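Side-chain contacts in 3-dehydroquinate dehydratase (PDB 6SMF), which probably catalyses the trans-dehydration of 3-dehydroquinate to 3-dehydroshikimate through an enolate intermediate, the third step of chorismate biosynthesis, as a homododecamer: residues 65-70 with 76-81; 80-85 with 90-95. All blocks are in the same frame, centred on the assembly; numbering follows the deposited sequence.

Contact 1: 65-70 with 76-81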
loop_
_atom_site.group_PDB
_atom_site.type_symbol
_atom_site.label_atom_id
_atom_site.label_comp_id
_atom_site.label_asym_id
_atom_site.label_seq_id
_atom_site.Cartn_x
_atom_site.Cartn_y
_atom_site.Cartn_z
ATOM N N ASP A 65 -32.989 -7.871 -1.509
ATOM C CA ASP A 65 -34.482 -7.976 -1.618
ATOM C C ASP A 65 -35.051 -8.301 -0.228
ATOM O O ASP A 65 -35.951 -7.620 0.225
ATOM C CB ASP A 65 -34.948 -9.052 -2.612
ATOM C CG ASP A 65 -34.503 -8.922 -4.080
ATOM O OD1 ASP A 65 -34.269 -7.755 -4.563
ATOM O OD2 ASP A 65 -34.479 -9.990 -4.741
ATOM N N TRP A 66 -34.467 -9.282 0.461
ATOM C CA TRP A 66 -34.942 -9.791 1.779
ATOM C C TRP A 66 -34.728 -8.730 2.858
ATOM O O TRP A 66 -35.640 -8.503 3.640
ATOM C CB TRP A 66 -34.308 -11.146 2.138
ATOM C CG TRP A 66 -34.768 -12.235 1.225
ATOM C CD1 TRP A 66 -35.937 -12.262 0.517
ATOM C CD2 TRP A 66 -34.101 -13.463 0.920
ATOM N NE1 TRP A 66 -36.019 -13.395 -0.239
ATOM C CE2 TRP A 66 -34.924 -14.166 0.009
ATOM C CE3 TRP A 66 -32.898 -14.047 1.320
ATOM C CZ2 TRP A 66 -34.582 -15.415 -0.498
ATOM C CZ3 TRP A 66 -32.568 -15.296 0.833
ATOM C CH2 TRP A 66 -33.396 -15.964 -0.068
ATOM N N LEU A 67 -33.594 -8.042 2.863
ATOM C CA LEU A 67 -33.404 -6.930 3.815
ATOM C C LEU A 67 -34.515 -5.915 3.602
ATOM O O LEU A 67 -35.096 -5.480 4.598
ATOM C CB LEU A 67 -32.002 -6.339 3.617
ATOM C CG LEU A 67 -30.879 -7.216 4.176
ATOM C CD1 LEU A 67 -29.535 -6.806 3.584
ATOM C CD2 LEU A 67 -30.867 -7.146 5.713
ATOM N N GLN A 68 -34.829 -5.589 2.351
ATOM C CA GLN A 68 -35.810 -4.519 2.035
ATOM C C GLN A 68 -37.209 -5.014 2.420
ATOM O O GLN A 68 -38.032 -4.211 2.912
ATOM C CB GLN A 68 -35.729 -4.135 0.546
ATOM C CG GLN A 68 -34.372 -3.589 0.104
ATOM C CD GLN A 68 -34.331 -3.193 -1.354
ATOM O OE1 GLN A 68 -35.244 -3.484 -2.102
ATOM N NE2 GLN A 68 -33.272 -2.521 -1.772
ATOM N N GLU A 69 -37.465 -6.293 2.157
ATOM C CA GLU A 69 -38.749 -6.972 2.465
ATOM C C GLU A 69 -38.953 -6.969 3.985
ATOM O O GLU A 69 -40.115 -6.775 4.434
ATOM C CB GLU A 69 -38.746 -8.390 1.892
ATOM C CG GLU A 69 -40.023 -9.194 2.157
ATOM C CD GLU A 69 -39.976 -10.641 1.687
ATOM O OE1 GLU A 69 -39.095 -10.973 0.819
ATOM O OE2 GLU A 69 -40.830 -11.421 2.167
ATOM N N ALA A 70 -37.891 -7.160 4.765
ATOM C CA ALA A 70 -38.008 -7.114 6.235
ATOM C C ALA A 70 -38.447 -5.711 6.653
ATOM O O ALA A 70 -39.296 -5.615 7.542
ATOM C CB ALA A 70 -36.744 -7.501 6.923
ATOM N N LYS A 76 -39.006 -7.083 13.322
ATOM C CA LYS A 76 -38.393 -6.562 14.569
ATOM C C LYS A 76 -36.871 -6.504 14.411
ATOM O O LYS A 76 -36.259 -5.598 15.020
ATOM C CB LYS A 76 -38.702 -7.458 15.763
ATOM C CG LYS A 76 -38.213 -6.858 17.068
ATOM C CD LYS A 76 -38.527 -7.662 18.270
ATOM C CE LYS A 76 -38.994 -6.828 19.457
ATOM N NZ LYS A 76 -37.845 -6.206 20.145
ATOM N N ALA A 77 -36.304 -7.473 13.682
ATOM C CA ALA A 77 -34.833 -7.637 13.494
ATOM C C ALA A 77 -34.508 -8.523 12.285
ATOM O O ALA A 77 -35.405 -9.234 11.783
ATOM C CB ALA A 77 -34.221 -8.211 14.741
ATOM N N VAL A 78 -33.278 -8.414 11.783
ATOM C CA VAL A 78 -32.674 -9.356 10.793
ATOM C C VAL A 78 -31.392 -9.919 11.399
ATOM O O VAL A 78 -30.550 -9.163 11.908
ATOM C CB VAL A 78 -32.367 -8.704 9.441
ATOM C CG1 VAL A 78 -31.693 -9.677 8.486
ATOM C CG2 VAL A 78 -33.620 -8.133 8.817
ATOM N N ILE A 79 -31.283 -11.232 11.370
ATOM C CA ILE A 79 -30.027 -11.944 11.676
ATOM C C ILE A 79 -29.475 -12.306 10.307
ATOM O O ILE A 79 -30.223 -12.929 9.539
ATOM C CB ILE A 79 -30.313 -13.158 12.558
ATOM C CG1 ILE A 79 -30.845 -12.754 13.943
ATOM C CG2 ILE A 79 -29.091 -14.036 12.642
ATOM C CD1 ILE A 79 -31.516 -13.910 14.734
ATOM N N LEU A 80 -28.271 -11.834 9.986
ATOM C CA LEU A 80 -27.706 -11.931 8.620
ATOM C C LEU A 80 -26.338 -12.595 8.684
ATOM O O LEU A 80 -25.459 -12.086 9.375
ATOM C CB LEU A 80 -27.592 -10.532 8.007
ATOM C CG LEU A 80 -26.950 -10.493 6.628
ATOM C CD1 LEU A 80 -27.733 -11.370 5.640
ATOM C CD2 LEU A 80 -26.844 -9.046 6.145
ATOM N N ASN A 81 -26.220 -13.730 8.012
ATOM C CA ASN A 81 -24.945 -14.403 7.690
ATOM C C ASN A 81 -24.793 -14.320 6.171
ATOM O O ASN A 81 -25.334 -15.169 5.478
ATOM C CB ASN A 81 -24.942 -15.831 8.236
ATOM C CG ASN A 81 -23.576 -16.426 8.065
ATOM O OD1 ASN A 81 -22.808 -15.876 7.291
ATOM N ND2 ASN A 81 -23.273 -17.514 8.759
#

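Contact 2: 80-85 with 90-95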
loop_
_atom_site.group_PDB
_atom_site.type_symbol
_atom_site.label_atom_id
_atom_site.label_comp_id
_atom_site.label_asym_id
_atom_site.label_seq_id
_atom_site.Cartn_x
_atom_site.Cartn_y
_atom_site.Cartn_z
ATOM N N LEU A 80 -28.271 -11.834 9.986
ATOM C CA LEU A 80 -27.706 -11.931 8.620
ATOM C C LEU A 80 -26.338 -12.595 8.684
ATOM O O LEU A 80 -25.459 -12.086 9.375
ATOM C CB LEU A 80 -27.592 -10.532 8.007
ATOM C CG LEU A 80 -26.950 -10.493 6.628
ATOM C CD1 LEU A 80 -27.733 -11.370 5.640
ATOM C CD2 LEU A 80 -26.844 -9.046 6.145
ATOM N N ASN A 81 -26.220 -13.730 8.012
ATOM C CA ASN A 81 -24.945 -14.403 7.690
ATOM C C ASN A 81 -24.793 -14.320 6.171
ATOM O O ASN A 81 -25.334 -15.169 5.478
ATOM C CB ASN A 81 -24.942 -15.831 8.236
ATOM C CG ASN A 81 -23.576 -16.426 8.065
ATOM O OD1 ASN A 81 -22.808 -15.876 7.291
ATOM N ND2 ASN A 81 -23.273 -17.514 8.759
ATOM N N ALA A 82 -24.175 -13.264 5.664
ATOM C CA ALA A 82 -23.970 -13.018 4.218
ATOM C C ALA A 82 -22.885 -13.944 3.649
ATOM O O ALA A 82 -22.608 -13.851 2.469
ATOM C CB ALA A 82 -23.616 -11.567 4.017
ATOM N N ALA A 83 -22.287 -14.808 4.460
ATOM C CA ALA A 83 -21.171 -15.704 4.056
ATOM C C ALA A 83 -20.128 -14.892 3.258
ATOM O O ALA A 83 -19.742 -13.801 3.766
ATOM C CB ALA A 83 -21.687 -16.883 3.300
ATOM N N ALA A 84 -19.693 -15.338 2.066
ATOM C CA ALA A 84 -18.579 -14.661 1.351
ATOM C C ALA A 84 -18.962 -13.229 0.974
ATOM O O ALA A 84 -18.069 -12.448 0.823
ATOM C CB ALA A 84 -18.162 -15.413 0.122
ATOM N N TYR A 85 -20.246 -12.908 0.809
ATOM C CA TYR A 85 -20.654 -11.564 0.347
ATOM C C TYR A 85 -20.369 -10.563 1.475
ATOM O O TYR A 85 -20.320 -9.351 1.188
ATOM C CB TYR A 85 -22.120 -11.525 -0.119
ATOM C CG TYR A 85 -22.420 -12.254 -1.402
ATOM C CD1 TYR A 85 -21.578 -12.173 -2.492
ATOM C CD2 TYR A 85 -23.568 -13.031 -1.544
ATOM C CE1 TYR A 85 -21.865 -12.837 -3.675
ATOM C CE2 TYR A 85 -23.848 -13.716 -2.711
ATOM C CZ TYR A 85 -22.997 -13.613 -3.789
ATOM O OH TYR A 85 -23.238 -14.271 -4.961
ATOM N N VAL A 90 -20.671 -3.990 -0.904
ATOM C CA VAL A 90 -21.060 -2.591 -0.636
ATOM C C VAL A 90 -22.582 -2.494 -0.715
ATOM O O VAL A 90 -23.175 -1.738 0.093
ATOM C CB VAL A 90 -20.393 -1.621 -1.611
ATOM C CG1 VAL A 90 -20.862 -0.200 -1.369
ATOM C CG2 VAL A 90 -18.868 -1.685 -1.493
ATOM N N ALA A 91 -23.218 -3.280 -1.582
ATOM C CA ALA A 91 -24.674 -3.140 -1.803
ATOM C C ALA A 91 -25.412 -3.637 -0.558
ATOM O O ALA A 91 -26.443 -2.980 -0.212
ATOM C CB ALA A 91 -25.086 -3.872 -3.053
ATOM N N ILE A 92 -24.918 -4.713 0.100
ATOM C CA ILE A 92 -25.541 -5.189 1.368
ATOM C C ILE A 92 -25.299 -4.166 2.481
ATOM O O ILE A 92 -26.190 -3.953 3.299
ATOM C CB ILE A 92 -25.078 -6.597 1.731
ATOM C CG1 ILE A 92 -25.785 -7.618 0.839
ATOM C CG2 ILE A 92 -25.310 -6.931 3.196
ATOM C CD1 ILE A 92 -25.059 -8.950 0.810
ATOM N N TYR A 93 -24.126 -3.524 2.485
ATOM C CA TYR A 93 -23.774 -2.489 3.485
ATOM C C TYR A 93 -24.822 -1.372 3.358
ATOM O O TYR A 93 -25.355 -0.925 4.375
ATOM C CB TYR A 93 -22.321 -2.043 3.290
ATOM C CG TYR A 93 -21.978 -0.700 3.870
ATOM C CD1 TYR A 93 -21.510 -0.556 5.156
ATOM C CD2 TYR A 93 -22.115 0.444 3.108
ATOM C CE1 TYR A 93 -21.204 0.696 5.689
ATOM C CE2 TYR A 93 -21.812 1.686 3.611
ATOM C CZ TYR A 93 -21.355 1.833 4.900
ATOM O OH TYR A 93 -21.126 3.145 5.255
ATOM N N ASP A 94 -25.122 -0.953 2.130
ATOM C CA ASP A 94 -26.044 0.181 1.864
ATOM C C ASP A 94 -27.478 -0.228 2.234
ATOM O O ASP A 94 -28.193 0.634 2.834
ATOM C CB ASP A 94 -25.927 0.624 0.411
ATOM C CG ASP A 94 -24.867 1.676 0.216
ATOM O OD1 ASP A 94 -24.497 2.339 1.222
ATOM O OD2 ASP A 94 -24.496 1.900 -0.935
ATOM N N ALA A 95 -27.875 -1.467 1.911
ATOM C CA ALA A 95 -29.207 -2.005 2.273
ATOM C C ALA A 95 -29.410 -1.918 3.789
ATOM O O ALA A 95 -30.391 -1.317 4.212
ATOM C CB ALA A 95 -29.362 -3.415 1.784
#

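Contact 1: 65-70 with 76-81
Leu67 of helix 60-72 touches both Val78 and Leu80 of strand 77-81, Ala70 touches Val78, and every contact between the two segments is apolar. Val78 stands in the middle and divides its methyls between two helical residues. Its CG1, anti to the backbone N (chi1 177°), meets Leu67 CD2 at 3.8 Å, while CG2, the branch beside the backbone N, touches Ala70 CB at 3.7 Å. The Leu67 and Val78 side chains cross at about a right angle, with one methyl of each in contact. The other methyl of Leu67 reaches further along the strand, where CD1 lies 4.3 Å from Leu80 CD2, a looser approach. Leu67 therefore bridges two strand residues that point to the same side of the sheet. The small side chain of Ala70 lets the backbones come near, its CA being 7.4 Å from that of Val78. All four residues are buried.

Polar interactions face elsewhere. Gln68 bonds through its amide to Asn17, Asn19 and Asn58 of a neighbouring subunit, and Asp65 binds Asn58 and His59 of the same subunit. Glu69 forms a salt bridge with Arg55 of its own chain, and Trp66 makes a cation-pi contact with that arginine. On the strand, backbone bonds run to strand 9-14 and strand 103-107, placing 77-81 inside the parallel sheet.

The axes of 65-70 and 77-81 approach to 9.4 Å and run nearly antiparallel at 161°, as expected for a helix returning over a parallel sheet in the flavodoxin-like alpha/beta fold of type II dehydroquinases.

Contact 2: 80-85 with 90-95
Two torsions of Ile92 aim its branches at different parts of segment 80-85: chi1 of -76° sets CG1 beside the backbone N and leaves CG2 anti to it, and an extended chi2 lets CD1 reach outward. Leu80, with CG anti to its own backbone N, sends CD2 to meet Ile92 CG2 at 3.9 Å, the two side chains at a slant to each other. At the far end of the isoleucine, CD1 lies 4.0 Å from Tyr85 CB and, more loosely, 4.4 Å from Ala82 CB. Tyr85 thus touches Ile92 through the root of its side chain while the rest turns off from the helix, and its OH bonds to the backbone O of Asn58. No hydrogen bond crosses between the segments; Ile92 joins helix 90-98 to the strand end and the turn after it, and also touches Ile64 of helix 60-72 and Val123 of helix 122-126.

The turn after the strand is held within its own segment. Asn81 OD1 accepts from Ala83 N at 3.1 Å, closing an Asx turn; the N-H...O angle is 152°, fairly straight, and the donor sits 26° off the carbonyl plane. Asn81 ND2 hydrogen-bonds Tyr139 OH and a citrate that probably comes from the crystallisation liquor. Farther on, Tyr85 N bonds to Ala82 O at 3.0 Å.

Asn81 probably serves the substrate site at this strand end, whereas Asp94, salt-bridged to Arg118 of a neighbouring subunit, probably reaches a different site at the interface. The packing lies at the C-terminal ends of the parallel strands, where alpha/beta folds place their active sites, in the first half of the beta-alpha-beta unit 77-81, 90-98, 103-107.

How the contacts relate
Contacts 1 and 2 lie 11 Å apart between centres and meet on strand 77-81, sharing Leu80 and Asn81. Along the chain, helix 60-72 leads into the strand, which runs into the turn at 82-85 and then helix 90-98, so contact 2 begins where contact 1 ends. The two helices also touch each other: Leu67 CD1 lies 3.8 Å from Ala95 CB. Helices 60-72 and 90-98 thus pack against each other and against the same face of the strand. Both contacts adjoin a neighbouring subunit through polar helix residues (Asp65 and Gln68; Tyr93 and Asp94), while Asn81, a predicted substrate ligand, stands at the shared strand end.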